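Probable N-acetyl-gamma-glutamyl-phosphate reductase, chloroplastic (PDB 1XYG) probably catalyses the NADP-dependent interconversion of N-acetylglutamyl 5-phosphate and N-acetylglutamate 5-semialdehyde, a step in arginine biosynthesis. Local coordinates at residues A30-L35 / F87-H92. Residues are numbered along the deposited sequence; the frame is centred on the assembly and turned at random.
Sequences AEIVRL and FCCLPH
Glu31 OE1 is gripped twice, by Arg34 NE at 2.7 Å and by Arg253 NH2 in a salt bridge. Arg34 binds side-on: its NH2 also meets Glu31 OE2 at 2.6 Å, nearly straight at 166°. Both oxygens lie close to the guanidinium plane, but the nitrogens approach on the syn sides, some 31-35° out of the carboxylate plane, so the two groups are tilted. The paired bonds fix the carboxylate's rotation on the helix.

The link between the segments is apolar and runs through Ile32. Its CD1 sits over the centre of one face of the Phe87 ring, a CH-pi contact 3.9 Å from the centroid. A chi1 of -75° sets CG1 beside the backbone N and CG2 anti to it, where CG2 reaches Phe87 CD2 at 3.9 Å. Ile32 CG1 also lies 4.4 Å from Cys89 SG. Replacing Phe87 with an alanine is likely to strip Ile32 CD1 of its aromatic face and open a gap beneath the helix.

This is helix-on-sheet packing in the Rossmann-type NAD-binding domain. Helix 27-37 belongs to the crossover joining parallel strands 17-22 and 42-47. Strand 85-88 lies between 17-22 and 107-110. Leu21 touches both Ile32 and Phe87, as does helix 329-343, through Ser333 and Leu340 respectively.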
loop_
_atom_site.group_PDB
_atom_site.type_symbol
_atom_site.label_atom_id
_atom_site.label_comp_id
_atom_site.label_asym_id
_atom_site.label_seq_id
_atom_site.Cartn_x
_atom_site.Cartn_y
_atom_site.Cartn_z
ATOM N N ALA A 30 15.659 12.596 10.770
ATOM C CA ALA A 30 16.131 12.112 9.480
ATOM C C ALA A 30 15.791 13.136 8.402
ATOM O O ALA A 30 16.594 13.404 7.507
ATOM C CB ALA A 30 15.484 10.772 9.157
ATOM N N GLU A 31 14.595 13.712 8.489
ATOM C CA GLU A 31 14.178 14.723 7.521
ATOM C C GLU A 31 15.083 15.953 7.565
ATOM O O GLU A 31 15.421 16.518 6.525
ATOM C CB GLU A 31 12.729 15.140 7.778
ATOM C CG GLU A 31 11.686 14.196 7.184
ATOM C CD GLU A 31 11.761 14.119 5.666
ATOM O OE1 GLU A 31 12.602 13.366 5.137
ATOM O OE2 GLU A 31 10.978 14.826 5.002
ATOM N N ILE A 32 15.458 16.378 8.770
ATOM C CA ILE A 32 16.340 17.531 8.920
ATOM C C ILE A 32 17.642 17.225 8.191
ATOM O O ILE A 32 18.129 18.029 7.397
ATOM C CB ILE A 32 16.649 17.829 10.416
ATOM C CG1 ILE A 32 15.435 18.489 11.078
ATOM C CG2 ILE A 32 17.854 18.741 10.538
ATOM C CD1 ILE A 32 15.120 19.880 10.544
ATOM N N VAL A 33 18.196 16.048 8.459
ATOM C CA VAL A 33 19.444 15.633 7.833
ATOM C C VAL A 33 19.298 15.574 6.318
ATOM O O VAL A 33 20.190 16.004 5.588
ATOM C CB VAL A 33 19.900 14.254 8.370
ATOM C CG1 VAL A 33 21.116 13.760 7.597
ATOM C CG2 VAL A 33 20.229 14.358 9.856
ATOM N N ARG A 34 18.173 15.049 5.838
ATOM C CA ARG A 34 17.953 14.966 4.400
ATOM C C ARG A 34 17.901 16.360 3.778
ATOM O O ARG A 34 18.545 16.621 2.765
ATOM C CB ARG A 34 16.646 14.235 4.080
ATOM C CG ARG A 34 16.333 14.216 2.576
ATOM C CD ARG A 34 15.034 13.471 2.277
ATOM N NE ARG A 34 13.865 14.153 2.831
ATOM C CZ ARG A 34 13.256 15.198 2.276
ATOM N NH1 ARG A 34 13.685 15.706 1.132
ATOM N NH2 ARG A 34 12.211 15.745 2.876
ATOM N N LEU A 35 17.130 17.252 4.387
ATOM C CA LEU A 35 16.992 18.606 3.875
ATOM C C LEU A 35 18.301 19.391 3.860
ATOM O O LEU A 35 18.594 20.092 2.889
ATOM C CB LEU A 35 15.949 19.373 4.689
ATOM C CG LEU A 35 14.494 18.928 4.507
ATOM C CD1 LEU A 35 13.614 19.698 5.470
ATOM C CD2 LEU A 35 14.066 19.154 3.063
ATOM N N PHE A 87 18.341 22.441 16.065
ATOM C CA PHE A 87 17.016 21.944 15.714
ATOM C C PHE A 87 16.722 20.919 16.801
ATOM O O PHE A 87 17.518 20.006 17.031
ATOM C CB PHE A 87 17.018 21.229 14.357
ATOM C CG PHE A 87 16.956 22.152 13.169
ATOM C CD1 PHE A 87 15.829 22.937 12.938
ATOM C CD2 PHE A 87 18.014 22.219 12.268
ATOM C CE1 PHE A 87 15.750 23.773 11.818
ATOM C CE2 PHE A 87 17.951 23.053 11.141
ATOM C CZ PHE A 87 16.814 23.832 10.917
ATOM N N CYS A 88 15.597 21.061 17.480
ATOM C CA CYS A 88 15.266 20.106 18.522
ATOM C C CYS A 88 14.108 19.198 18.119
ATOM O O CYS A 88 13.001 19.666 17.843
ATOM C CB CYS A 88 14.931 20.830 19.826
ATOM S SG CYS A 88 14.450 19.688 21.135
ATOM N N CYS A 89 14.371 17.896 18.086
ATOM C CA CYS A 89 13.352 16.920 17.719
ATOM C C CYS A 89 13.093 15.910 18.834
ATOM O O CYS A 89 12.889 14.733 18.561
ATOM C CB CYS A 89 13.764 16.174 16.444
ATOM S SG CYS A 89 13.960 17.214 14.969
ATOM N N LEU A 90 13.106 16.359 20.085
ATOM C CA LEU A 90 12.863 15.470 21.220
ATOM C C LEU A 90 11.353 15.387 21.475
ATOM O O LEU A 90 10.571 16.134 20.879
ATOM C CB LEU A 90 13.594 16.002 22.457
ATOM C CG LEU A 90 15.115 16.003 22.272
ATOM C CD1 LEU A 90 15.799 16.691 23.441
ATOM C CD2 LEU A 90 15.586 14.562 22.132
ATOM N N PRO A 91 10.919 14.447 22.329
ATOM C CA PRO A 91 9.483 14.338 22.601
ATOM C C PRO A 91 8.974 15.448 23.515
ATOM O O PRO A 91 9.761 16.186 24.118
ATOM C CB PRO A 91 9.358 12.964 23.251
ATOM C CG PRO A 91 10.510 12.201 22.648
ATOM C CD PRO A 91 11.613 13.206 22.716
ATOM N N HIS A 92 7.651 15.544 23.607
ATOM C CA HIS A 92 6.974 16.539 24.422
ATOM C C HIS A 92 7.172 16.240 25.912
ATOM O O HIS A 92 6.811 15.169 26.381
ATOM C CB HIS A 92 5.476 16.536 24.072
ATOM C CG HIS A 92 5.198 16.398 22.599
ATOM N ND1 HIS A 92 5.882 17.119 21.646
ATOM C CD2 HIS A 92 4.330 15.609 21.920
ATOM C CE1 HIS A 92 5.455 16.780 20.441
ATOM N NE2 HIS A 92 4.514 15.865 20.578
#